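Outer membrane protein Omp121 (Bacteroides thetaiotaomicron, PDB 5FQ8) probably serves as the TonB-dependent outer-membrane transporter of a nutrient-uptake system, a plugged beta-barrel of unassigned substrate. Local coordinates at residues G281-D286 and T968-S973; T285-Y290 and N320-G325; L538-T543 and P562-S567; R588-K593 and E647-L652. All coordinates share one frame; numbering follows the deposited sequence.

How the interactions relate
Interactions 1 and 2 share Thr285 and Asp286, lie with centres 7 Å apart and both touch the same calcium ion; interactions 3 and 4 sit on the opposite side of the chain's centre, with centres about 44 to 50 Å from theirs. Interaction 1 is wholly buried and joins two loops by van der Waals contact without hydrogen bonds, whereas interaction 2 is partly buried and adds a short antiparallel pairing at a hairpin end. Interactions 3 and 4, with centres 9 Å apart, are regular barrel pairings linked by backbone bonds between strands 558-569 and 582-596. In both, the outward face is largely apolar; the buried face is mostly small side chains in interaction 3, strongly charged in interaction 4.

Interaction 1 of 4, residues G281-D286 and T968-S973; sequences GMIPTD and TANPSS. With CA (calcium ion), chain M.
The CA atoms of Met282 and Ser973 stand 7.9 Å apart and those of Ile283 and Asn970 8.9 Å, and no hydrogen bond joins the two segments, so contact is made largely by side chains. Met282 bridges the gap. Its CG lies between the backbone N and the carbonyl carbon (chi1 60°), and the chain beyond runs extended, carrying the thioether to the far strand start. There Met282 CE packs against Ser973 CB at 3.6 Å. Met282 SD is 3.7 Å from Ser973 CB, while the methyl also lies beside the carbonyl oxygen of Pro971. Val188 of strand 177-188 packs on both Met282 and Pro971. Ile283 supplies the second contact: its CD1 meets the amide carbon CG of Asn970 at 3.9 Å, the two side chains crossing at about a right angle. The amide is oriented from another quarter, since Asn970 ND2 donates to Asp79 OD1 in the plug domain. Behind these side chains the 281-286 backbone turns its carbonyls to calcium, with Gly281 O at 2.5 Å, Ile283 O at 2.2 Å and Thr285 O at 2.4 Å from the ion. Asp280 OD1 and Asp288 OD2 complete the five protein ligands. Alternate carbonyls thus hold the metal while Met282 and Ile283 face the C-terminal segment, as befits a calcium-binding loop between two barrel strands.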
loop_
_atom_site.group_PDB
_atom_site.type_symbol
_atom_site.label_atom_id
_atom_site.label_comp_id
_atom_site.label_asym_id
_atom_site.label_seq_id
_atom_site.Cartn_x
_atom_site.Cartn_y
_atom_site.Cartn_z
ATOM N N GLY B 281 -28.706 -7.460 -8.061
ATOM C CA GLY B 281 -29.571 -6.538 -8.776
ATOM C C GLY B 281 -29.565 -6.732 -10.277
ATOM O O GLY B 281 -29.072 -7.722 -10.815
ATOM N N MET B 282 -30.109 -5.738 -10.968
ATOM C CA MET B 282 -30.448 -5.919 -12.372
ATOM C C MET B 282 -29.270 -5.777 -13.318
ATOM O O MET B 282 -29.390 -6.177 -14.475
ATOM C CB MET B 282 -31.500 -4.913 -12.777
ATOM C CG MET B 282 -31.020 -3.525 -12.579
ATOM S SD MET B 282 -32.297 -2.354 -12.898
ATOM C CE MET B 282 -31.510 -0.886 -12.314
ATOM N N ILE B 283 -28.170 -5.174 -12.893
ATOM C CA ILE B 283 -27.011 -5.121 -13.784
ATOM C C ILE B 283 -26.421 -6.518 -13.894
ATOM O O ILE B 283 -26.297 -7.208 -12.869
ATOM C CB ILE B 283 -25.981 -4.127 -13.263
ATOM C CG1 ILE B 283 -26.628 -2.783 -12.954
ATOM C CG2 ILE B 283 -24.912 -3.890 -14.272
ATOM C CD1 ILE B 283 -25.742 -1.844 -12.207
ATOM N N PRO B 284 -26.066 -6.984 -15.098
ATOM C CA PRO B 284 -25.595 -8.365 -15.265
ATOM C C PRO B 284 -24.404 -8.723 -14.394
ATOM O O PRO B 284 -23.710 -7.837 -13.897
ATOM C CB PRO B 284 -25.225 -8.418 -16.748
ATOM C CG PRO B 284 -26.008 -7.386 -17.378
ATOM C CD PRO B 284 -26.169 -6.290 -16.390
ATOM N N THR B 285 -24.145 -10.020 -14.237
ATOM C CA THR B 285 -23.174 -10.572 -13.287
ATOM C C THR B 285 -23.523 -10.214 -11.853
ATOM O O THR B 285 -24.590 -9.669 -11.582
ATOM C CB THR B 285 -21.738 -10.103 -13.564
ATOM O OG1 THR B 285 -21.551 -8.794 -13.012
ATOM C CG2 THR B 285 -21.427 -10.082 -15.056
ATOM N N ASP B 286 -22.606 -10.499 -10.936
ATOM C CA ASP B 286 -22.833 -10.390 -9.504
ATOM C C ASP B 286 -22.236 -9.126 -8.915
ATOM O O ASP B 286 -21.905 -9.102 -7.726
ATOM C CB ASP B 286 -22.270 -11.623 -8.786
ATOM C CG ASP B 286 -20.747 -11.744 -8.906
ATOM O OD1 ASP B 286 -20.265 -12.312 -9.907
ATOM O OD2 ASP B 286 -20.030 -11.299 -7.986
ATOM N N THR B 968 -23.513 9.961 -13.869
ATOM C CA THR B 968 -23.837 8.661 -14.443
ATOM C C THR B 968 -23.939 7.601 -13.359
ATOM O O THR B 968 -23.400 6.503 -13.469
ATOM C CB THR B 968 -22.851 8.230 -15.524
ATOM O OG1 THR B 968 -21.523 8.550 -15.132
ATOM C CG2 THR B 968 -23.168 8.925 -16.801
ATOM N N ALA B 969 -24.649 7.950 -12.296
ATOM C CA ALA B 969 -25.169 6.947 -11.387
ATOM C C ALA B 969 -25.923 5.894 -12.173
ATOM O O ALA B 969 -26.440 6.157 -13.256
ATOM C CB ALA B 969 -26.091 7.583 -10.360
ATOM N N ASN B 970 -25.968 4.688 -11.635
ATOM C CA ASN B 970 -26.639 3.618 -12.340
ATOM C C ASN B 970 -28.140 3.886 -12.417
ATOM O O ASN B 970 -28.703 4.545 -11.546
ATOM C CB ASN B 970 -26.382 2.297 -11.640
ATOM C CG ASN B 970 -24.937 1.921 -11.630
ATOM O OD1 ASN B 970 -24.228 2.094 -12.607
ATOM N ND2 ASN B 970 -24.485 1.397 -10.511
ATOM N N PRO B 971 -28.807 3.391 -13.452
ATOM C CA PRO B 971 -30.249 3.616 -13.581
ATOM C C PRO B 971 -31.005 3.150 -12.350
ATOM O O PRO B 971 -30.648 2.153 -11.728
ATOM C CB PRO B 971 -30.619 2.778 -14.803
ATOM C CG PRO B 971 -29.388 2.616 -15.553
ATOM C CD PRO B 971 -28.275 2.608 -14.571
ATOM N N SER B 972 -32.055 3.883 -11.999
ATOM C CA SER B 972 -32.898 3.462 -10.895
ATOM C C SER B 972 -33.768 2.299 -11.325
ATOM O O SER B 972 -33.971 2.041 -12.511
ATOM C CB SER B 972 -33.759 4.607 -10.386
ATOM O OG SER B 972 -34.880 4.824 -11.216
ATOM N N SER B 973 -34.261 1.566 -10.349
ATOM C CA SER B 973 -34.972 0.341 -10.655
ATOM C C SER B 973 -36.395 0.397 -10.139
ATOM O O SER B 973 -36.760 1.227 -9.307
ATOM C CB SER B 973 -34.265 -0.881 -10.067
ATOM O OG SER B 973 -34.302 -0.851 -8.657
HETATM CA CA CA M . -26.669 -8.484 -11.086
#

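Interaction 2 of 4, residues T285-Y290 and N320-G325; sequences TDADSY and NFATTG. With CA (calcium ion), chain M.
At the open end of the hairpin formed by strands 289-303 and 306-320, Ser289 and Asn320 make an antiparallel hydrogen-bonded pair, their CA atoms 4.8 Å apart. Both bonds are nearly straight: Ser289 N to Asn320 O is 3.2 Å with 173° at the hydrogen, and Asn320 N to Ser289 O is 3.0 Å with 172°. The two side chains project from the same face. Asn320 CG lies beside its own backbone N (chi1 -66°), which sets the amide alongside Ser289, with Asn320 OD1 3.7 Å from Ser289 CB. Asn320 ND2 has a weak hydrogen bond to Glu378 OE1. The Ser289 hydroxyl turns back along its own chain, where OG donates to Asp286 O at 2.9 Å from above the carbonyl plane, tying the strand start to the preceding turn. Beyond the paired residues, Ala287 CB meets Ala322 CB at 4.2 Å, and Leu372 of helix 368-374 rests on both methyls. Asp288 points its CB away from segment 320-325, and its OD2 binds calcium at 2.2 Å; Thr285 O is a second ligand from the same segment. Asp288 also touches Pro80, and Phe321 packs on Asp79, Asp125 and Phe126, all within the plug domain. The residue just before the strand thus supplies a carboxylate to the calcium site, which sits in the loop between two barrel strands, beside the plug.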
loop_
_atom_site.group_PDB
_atom_site.type_symbol
_atom_site.label_atom_id
_atom_site.label_comp_id
_atom_site.label_asym_id
_atom_site.label_seq_id
_atom_site.Cartn_x
_atom_site.Cartn_y
_atom_site.Cartn_z
ATOM N N THR B 285 -24.145 -10.020 -14.237
ATOM C CA THR B 285 -23.174 -10.572 -13.287
ATOM C C THR B 285 -23.523 -10.214 -11.853
ATOM O O THR B 285 -24.590 -9.669 -11.582
ATOM C CB THR B 285 -21.738 -10.103 -13.564
ATOM O OG1 THR B 285 -21.551 -8.794 -13.012
ATOM C CG2 THR B 285 -21.427 -10.082 -15.056
ATOM N N ASP B 286 -22.606 -10.499 -10.936
ATOM C CA ASP B 286 -22.833 -10.390 -9.504
ATOM C C ASP B 286 -22.236 -9.126 -8.915
ATOM O O ASP B 286 -21.905 -9.102 -7.726
ATOM C CB ASP B 286 -22.270 -11.623 -8.786
ATOM C CG ASP B 286 -20.747 -11.744 -8.906
ATOM O OD1 ASP B 286 -20.265 -12.312 -9.907
ATOM O OD2 ASP B 286 -20.030 -11.299 -7.986
ATOM N N ALA B 287 -22.088 -8.076 -9.721
ATOM C CA ALA B 287 -21.476 -6.852 -9.226
ATOM C C ALA B 287 -22.427 -6.040 -8.357
ATOM O O ALA B 287 -21.958 -5.321 -7.473
ATOM C CB ALA B 287 -20.961 -6.021 -10.390
ATOM N N ASP B 288 -23.749 -6.127 -8.590
ATOM C CA ASP B 288 -24.755 -5.546 -7.692
ATOM C C ASP B 288 -25.048 -6.556 -6.611
ATOM O O ASP B 288 -25.950 -7.370 -6.738
ATOM C CB ASP B 288 -26.074 -5.222 -8.381
ATOM C CG ASP B 288 -26.023 -5.375 -9.842
ATOM O OD1 ASP B 288 -25.591 -4.400 -10.444
ATOM O OD2 ASP B 288 -26.426 -6.427 -10.382
ATOM N N SER B 289 -24.323 -6.509 -5.529
ATOM C CA SER B 289 -24.597 -7.482 -4.499
ATOM C C SER B 289 -24.694 -6.793 -3.161
ATOM O O SER B 289 -24.013 -5.805 -2.900
ATOM C CB SER B 289 -23.554 -8.564 -4.485
ATOM O OG SER B 289 -23.772 -9.425 -5.576
ATOM N N TYR B 290 -25.577 -7.314 -2.337
ATOM C CA TYR B 290 -25.723 -6.861 -0.973
ATOM C C TYR B 290 -26.222 -8.064 -0.214
ATOM O O TYR B 290 -27.236 -8.648 -0.596
ATOM C CB TYR B 290 -26.692 -5.702 -0.891
ATOM C CG TYR B 290 -27.019 -5.199 0.476
ATOM C CD1 TYR B 290 -26.044 -4.776 1.337
ATOM C CD2 TYR B 290 -28.325 -5.093 0.880
ATOM C CE1 TYR B 290 -26.369 -4.283 2.572
ATOM C CE2 TYR B 290 -28.651 -4.602 2.100
ATOM C CZ TYR B 290 -27.680 -4.200 2.943
ATOM O OH TYR B 290 -28.045 -3.717 4.164
ATOM N N ASN B 320 -21.073 -5.367 -2.940
ATOM C CA ASN B 320 -20.307 -5.283 -4.172
ATOM C C ASN B 320 -21.000 -4.253 -5.041
ATOM O O ASN B 320 -22.228 -4.194 -5.069
ATOM C CB ASN B 320 -20.236 -6.610 -4.914
ATOM C CG ASN B 320 -19.470 -7.663 -4.166
ATOM O OD1 ASN B 320 -20.034 -8.390 -3.365
ATOM N ND2 ASN B 320 -18.187 -7.771 -4.439
ATOM N N PHE B 321 -20.230 -3.447 -5.747
ATOM C CA PHE B 321 -20.791 -2.294 -6.429
ATOM C C PHE B 321 -20.300 -2.271 -7.859
ATOM O O PHE B 321 -19.150 -2.622 -8.124
ATOM C CB PHE B 321 -20.399 -1.030 -5.710
ATOM C CG PHE B 321 -21.306 0.125 -5.954
ATOM C CD1 PHE B 321 -21.322 0.761 -7.169
ATOM C CD2 PHE B 321 -22.120 0.600 -4.948
ATOM C CE1 PHE B 321 -22.143 1.831 -7.387
ATOM C CE2 PHE B 321 -22.940 1.666 -5.162
ATOM C CZ PHE B 321 -22.948 2.288 -6.380
ATOM N N ALA B 322 -21.182 -1.895 -8.781
ATOM C CA ALA B 322 -20.785 -1.660 -10.164
ATOM C C ALA B 322 -20.386 -0.192 -10.255
ATOM O O ALA B 322 -21.228 0.704 -10.340
ATOM C CB ALA B 322 -21.905 -2.026 -11.125
ATOM N N THR B 323 -19.078 0.038 -10.216
ATOM C CA THR B 323 -18.504 1.367 -10.077
ATOM C C THR B 323 -18.954 2.307 -11.190
ATOM O O THR B 323 -19.074 1.904 -12.345
ATOM C CB THR B 323 -16.983 1.239 -10.084
ATOM O OG1 THR B 323 -16.580 0.154 -9.243
ATOM C CG2 THR B 323 -16.327 2.526 -9.621
ATOM N N THR B 324 -19.204 3.570 -10.839
ATOM C CA THR B 324 -19.591 4.582 -11.814
ATOM C C THR B 324 -18.465 5.588 -11.995
ATOM O O THR B 324 -17.551 5.685 -11.169
ATOM C CB THR B 324 -20.868 5.338 -11.406
ATOM O OG1 THR B 324 -20.602 6.183 -10.282
ATOM C CG2 THR B 324 -22.004 4.397 -11.066
ATOM N N GLY B 325 -18.547 6.341 -13.079
ATOM C CA GLY B 325 -17.572 7.382 -13.334
ATOM C C GLY B 325 -17.384 7.631 -14.815
ATOM O O GLY B 325 -18.018 7.019 -15.667
HETATM CA CA CA M . -26.669 -8.484 -11.086
#

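Interaction 3 of 4, residues L538-T543 and P562-S567; sequences LYLTVT and PGITGS
Ile564 lies over the flank of Val542, its CG1 4.2 Å from Val542 CG2, the two side chains crossing obliquely. That branch is anti to the Ile564 backbone N (chi1 -174°), a position from which CG1 also approaches Leu540 CD1, at 4.5 Å. Leu540 in turn leans across the neighbouring strand, with CD1 3.6 Å from Thr565 O. These three aliphatic chains share one face and lie on the surface, where in an outer-membrane barrel they probably meet lipid. The backbones beneath them are those of a beta hairpin, strands 538-549 and 558-569, whose short segments run antiparallel at 172° with their axes 4.7 Å apart. Tyr539 with Ser567, Thr541 with Thr565, and Thr543 with Gly563 are the hydrogen-bonded pairs, each joined by two bonds; the straightest is Tyr539 N to Ser567 O, 2.9 Å with 178° at the hydrogen. The non-hydrogen-bonded pairs between them are Leu540 with Gly566 and Val542 with Ile564. The other face, toward the plug, carries Tyr539 and otherwise small hydroxyl side chains and Gly563. Thr541 and Thr565 stand side by side and point the same way, their OG1 atoms 3.5 Å apart. Thr543 OG1 reaches over Gly563, 3.5 Å from its CA, because the glycine has no side chain on that face. Ala149, in a plug-domain loop, touches both Thr543 and Thr565, and Ala39 touches Tyr539. Ser567, which packs its CB against that of Tyr539, sends its OG to a hydrogen bond with Lys586 NZ on the next strand, 582-596.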
loop_
_atom_site.group_PDB
_atom_site.type_symbol
_atom_site.label_atom_id
_atom_site.label_comp_id
_atom_site.label_asym_id
_atom_site.label_seq_id
_atom_site.Cartn_x
_atom_site.Cartn_y
_atom_site.Cartn_z
ATOM N N LEU B 538 -53.153 21.786 30.106
ATOM C CA LEU B 538 -51.992 22.654 29.953
ATOM C C LEU B 538 -50.736 21.862 30.271
ATOM O O LEU B 538 -50.545 21.415 31.404
ATOM C CB LEU B 538 -52.079 23.867 30.871
ATOM C CG LEU B 538 -52.920 25.044 30.406
ATOM C CD1 LEU B 538 -53.129 25.982 31.567
ATOM C CD2 LEU B 538 -52.224 25.758 29.281
ATOM N N TYR B 539 -49.882 21.700 29.275
ATOM C CA TYR B 539 -48.607 21.032 29.441
ATOM C C TYR B 539 -47.500 22.030 29.153
ATOM O O TYR B 539 -47.578 22.779 28.179
ATOM C CB TYR B 539 -48.509 19.839 28.513
ATOM C CG TYR B 539 -49.404 18.686 28.881
ATOM C CD1 TYR B 539 -49.112 17.879 29.971
ATOM C CD2 TYR B 539 -50.513 18.376 28.113
ATOM C CE1 TYR B 539 -49.907 16.807 30.290
ATOM C CE2 TYR B 539 -51.314 17.309 28.423
ATOM C CZ TYR B 539 -51.012 16.529 29.512
ATOM O OH TYR B 539 -51.821 15.461 29.824
ATOM N N LEU B 540 -46.483 22.045 30.000
ATOM C CA LEU B 540 -45.370 22.966 29.858
ATOM C C LEU B 540 -44.064 22.221 30.079
ATOM O O LEU B 540 -43.993 21.290 30.884
ATOM C CB LEU B 540 -45.485 24.120 30.844
ATOM C CG LEU B 540 -44.463 25.244 30.735
ATOM C CD1 LEU B 540 -44.838 26.175 29.613
ATOM C CD2 LEU B 540 -44.379 25.988 32.042
ATOM N N THR B 541 -43.027 22.637 29.360
ATOM C CA THR B 541 -41.734 21.978 29.462
ATOM C C THR B 541 -40.605 22.987 29.339
ATOM O O THR B 541 -40.619 23.834 28.445
ATOM C CB THR B 541 -41.601 20.908 28.386
ATOM O OG1 THR B 541 -42.833 20.192 28.289
ATOM C CG2 THR B 541 -40.507 19.954 28.747
ATOM N N VAL B 542 -39.619 22.882 30.222
ATOM C CA VAL B 542 -38.451 23.756 30.202
ATOM C C VAL B 542 -37.198 22.894 30.167
ATOM O O VAL B 542 -36.966 22.099 31.084
ATOM C CB VAL B 542 -38.431 24.690 31.419
ATOM C CG1 VAL B 542 -37.079 25.333 31.559
ATOM C CG2 VAL B 542 -39.479 25.735 31.253
ATOM N N THR B 543 -36.385 23.057 29.122
ATOM C CA THR B 543 -35.176 22.268 28.933
ATOM C C THR B 543 -33.941 23.147 29.021
ATOM O O THR B 543 -33.951 24.300 28.595
ATOM C CB THR B 543 -35.166 21.567 27.589
ATOM O OG1 THR B 543 -35.317 22.536 26.555
ATOM C CG2 THR B 543 -36.270 20.560 27.500
ATOM N N PRO B 562 -30.890 26.732 26.178
ATOM C CA PRO B 562 -32.162 26.419 26.825
ATOM C C PRO B 562 -33.305 26.301 25.848
ATOM O O PRO B 562 -33.143 26.525 24.648
ATOM C CB PRO B 562 -32.367 27.615 27.751
ATOM C CG PRO B 562 -31.645 28.754 27.063
ATOM C CD PRO B 562 -30.726 28.181 26.014
ATOM N N GLY B 563 -34.477 25.962 26.368
ATOM C CA GLY B 563 -35.669 25.849 25.549
ATOM C C GLY B 563 -36.927 25.869 26.386
ATOM O O GLY B 563 -36.895 25.664 27.600
ATOM N N ILE B 564 -38.045 26.116 25.719
ATOM C CA ILE B 564 -39.347 26.114 26.369
ATOM C C ILE B 564 -40.384 25.685 25.345
ATOM O O ILE B 564 -40.339 26.108 24.190
ATOM C CB ILE B 564 -39.661 27.497 26.975
ATOM C CG1 ILE B 564 -40.956 27.452 27.770
ATOM C CG2 ILE B 564 -39.727 28.556 25.901
ATOM C CD1 ILE B 564 -41.295 28.745 28.477
ATOM N N THR B 565 -41.286 24.798 25.753
ATOM C CA THR B 565 -42.374 24.353 24.898
ATOM C C THR B 565 -43.674 24.340 25.685
ATOM O O THR B 565 -43.685 24.162 26.904
ATOM C CB THR B 565 -42.141 22.960 24.317
ATOM O OG1 THR B 565 -42.129 22.000 25.373
ATOM C CG2 THR B 565 -40.844 22.897 23.588
ATOM N N GLY B 566 -44.770 24.518 24.967
ATOM C CA GLY B 566 -46.082 24.530 25.582
ATOM C C GLY B 566 -47.103 23.858 24.694
ATOM O O GLY B 566 -46.985 23.846 23.468
ATOM N N SER B 567 -48.115 23.290 25.340
ATOM C CA SER B 567 -49.189 22.593 24.656
ATOM C C SER B 567 -50.473 22.849 25.417
ATOM O O SER B 567 -50.512 22.707 26.640
ATOM C CB SER B 567 -48.918 21.098 24.569
ATOM O OG SER B 567 -50.017 20.426 23.998
#

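Interaction 4 of 4, residues R588-K593 and E647-L652; sequences RASWGK and ESEVGL
Arg588, Ser590 and Gly592 pair with Gly651, Glu649 and Glu647 through six backbone hydrogen bonds, so every N-H and C=O of these residues is matched across the strands. Arg588 N to Gly651 O and Ser590 N to Glu649 O both measure 2.7 Å, and Glu647 N approaches Gly592 O, at 3.1 Å, nearly end-on to the carbonyl. The Arg588 chain, bent at chi3 (-86°), lays one guanidinium face over the backbone at Gly651 and Leu652, with NH1 3.4 Å from Gly651 CA. Its charge is met by Asp664 through a salt bridge from NH2, with a weak bond from NH1 to Ser666 OG. On the sheet face shared with Arg588, Glu649 OE2 forms a salt bridge with Arg89 NH2 and accepts a hydrogen bond from Ala43 N. Glu647 OE2 has salt bridges to Arg670 and Arg89, and its OE1 accepts from Ala147 N. Ser590 OG lies against Glu649 CB. The opposite face carries Ala589, Trp591 and Val650 on the surface, with Trp591 CD1 3.8 Å from Ser648 OG. Since Ala43, Arg89 and Ala147 belong to the plug domain, the carboxylates of Glu647 and Glu649 link the barrel wall to the plug, consistent with a polar plug-barrel interface, and the arginines beside them would be expected to favour their ionised form.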
loop_
_atom_site.group_PDB
_atom_site.type_symbol
_atom_site.label_atom_id
_atom_site.label_comp_id
_atom_site.label_asym_id
_atom_site.label_seq_id
_atom_site.Cartn_x
_atom_site.Cartn_y
_atom_site.Cartn_z
ATOM N N ARG B 588 -50.006 24.293 19.909
ATOM C CA ARG B 588 -48.602 24.011 20.198
ATOM C C ARG B 588 -47.735 25.240 19.986
ATOM O O ARG B 588 -47.984 26.037 19.082
ATOM C CB ARG B 588 -48.059 22.901 19.296
ATOM C CG ARG B 588 -48.023 21.552 19.908
ATOM C CD ARG B 588 -47.207 20.617 19.062
ATOM N NE ARG B 588 -47.964 19.979 17.994
ATOM C CZ ARG B 588 -47.923 20.359 16.729
ATOM N NH1 ARG B 588 -47.161 21.378 16.392
ATOM N NH2 ARG B 588 -48.634 19.723 15.812
ATOM N N ALA B 589 -46.672 25.356 20.782
ATOM C CA ALA B 589 -45.706 26.429 20.575
ATOM C C ALA B 589 -44.378 26.069 21.225
ATOM O O ALA B 589 -44.344 25.406 22.261
ATOM C CB ALA B 589 -46.223 27.755 21.125
ATOM N N SER B 590 -43.287 26.528 20.608
ATOM C CA SER B 590 -41.945 26.253 21.101
ATOM C C SER B 590 -40.989 27.370 20.719
ATOM O O SER B 590 -41.080 27.938 19.632
ATOM C CB SER B 590 -41.405 24.953 20.544
ATOM O OG SER B 590 -41.108 25.120 19.179
ATOM N N TRP B 591 -40.063 27.660 21.627
ATOM C CA TRP B 591 -38.898 28.493 21.369
ATOM C C TRP B 591 -37.739 27.897 22.141
ATOM O O TRP B 591 -37.893 27.582 23.319
ATOM C CB TRP B 591 -39.115 29.939 21.816
ATOM C CG TRP B 591 -37.919 30.835 21.613
ATOM C CD1 TRP B 591 -37.740 31.727 20.608
ATOM C CD2 TRP B 591 -36.739 30.919 22.439
ATOM N NE1 TRP B 591 -36.533 32.365 20.744
ATOM C CE2 TRP B 591 -35.896 31.886 21.859
ATOM C CE3 TRP B 591 -36.314 30.274 23.609
ATOM C CZ2 TRP B 591 -34.651 32.222 22.408
ATOM C CZ3 TRP B 591 -35.074 30.611 24.151
ATOM C CH2 TRP B 591 -34.263 31.574 23.551
ATOM N N GLY B 592 -36.585 27.773 21.507
ATOM C CA GLY B 592 -35.431 27.254 22.220
ATOM C C GLY B 592 -34.211 27.205 21.330
ATOM O O GLY B 592 -34.260 27.544 20.146
ATOM N N LYS B 593 -33.109 26.761 21.925
ATOM C CA LYS B 593 -31.821 26.719 21.254
ATOM C C LYS B 593 -31.176 25.352 21.410
ATOM O O LYS B 593 -31.378 24.661 22.409
ATOM C CB LYS B 593 -30.881 27.797 21.794
ATOM C CG LYS B 593 -31.295 29.210 21.431
ATOM C CD LYS B 593 -31.062 30.175 22.571
ATOM C CE LYS B 593 -29.615 30.590 22.653
ATOM N NZ LYS B 593 -29.410 31.925 22.043
ATOM N N GLU B 647 -34.822 28.153 17.161
ATOM C CA GLU B 647 -36.028 27.855 16.409
ATOM C C GLU B 647 -37.243 28.398 17.128
ATOM O O GLU B 647 -37.300 28.378 18.355
ATOM C CB GLU B 647 -36.202 26.364 16.205
ATOM C CG GLU B 647 -37.353 26.009 15.317
ATOM C CD GLU B 647 -37.320 24.575 14.922
ATOM O OE1 GLU B 647 -37.338 23.716 15.816
ATOM O OE2 GLU B 647 -37.242 24.300 13.722
ATOM N N SER B 648 -38.197 28.905 16.347
ATOM C CA SER B 648 -39.540 29.241 16.802
ATOM C C SER B 648 -40.535 28.359 16.069
ATOM O O SER B 648 -40.413 28.148 14.862
ATOM C CB SER B 648 -39.894 30.699 16.536
ATOM O OG SER B 648 -38.885 31.565 16.992
ATOM N N GLU B 649 -41.526 27.853 16.788
ATOM C CA GLU B 649 -42.496 26.984 16.145
ATOM C C GLU B 649 -43.856 27.107 16.810
ATOM O O GLU B 649 -43.948 27.185 18.035
ATOM C CB GLU B 649 -42.025 25.532 16.182
ATOM C CG GLU B 649 -42.869 24.588 15.374
ATOM C CD GLU B 649 -42.354 23.194 15.423
ATOM O OE1 GLU B 649 -41.450 22.947 16.241
ATOM O OE2 GLU B 649 -42.838 22.355 14.642
ATOM N N VAL B 650 -44.905 27.105 15.992
ATOM C CA VAL B 650 -46.285 27.064 16.459
ATOM C C VAL B 650 -47.035 26.066 15.588
ATOM O O VAL B 650 -46.734 25.907 14.403
ATOM C CB VAL B 650 -46.943 28.461 16.425
ATOM C CG1 VAL B 650 -47.000 28.999 15.007
ATOM C CG2 VAL B 650 -48.312 28.424 17.034
ATOM N N GLY B 651 -47.987 25.366 16.186
ATOM C CA GLY B 651 -48.669 24.285 15.495
ATOM C C GLY B 651 -50.043 24.012 16.054
ATOM O O GLY B 651 -50.341 24.340 17.205
ATOM N N LEU B 652 -50.888 23.391 15.221
ATOM C CA LEU B 652 -52.270 23.063 15.557
ATOM C C LEU B 652 -52.606 21.650 15.103
ATOM O O LEU B 652 -52.307 21.262 13.971
ATOM C CB LEU B 652 -53.253 24.050 14.918
ATOM C CG LEU B 652 -54.751 23.802 15.142
ATOM C CD1 LEU B 652 -55.081 23.775 16.601
ATOM C CD2 LEU B 652 -55.530 24.880 14.484
#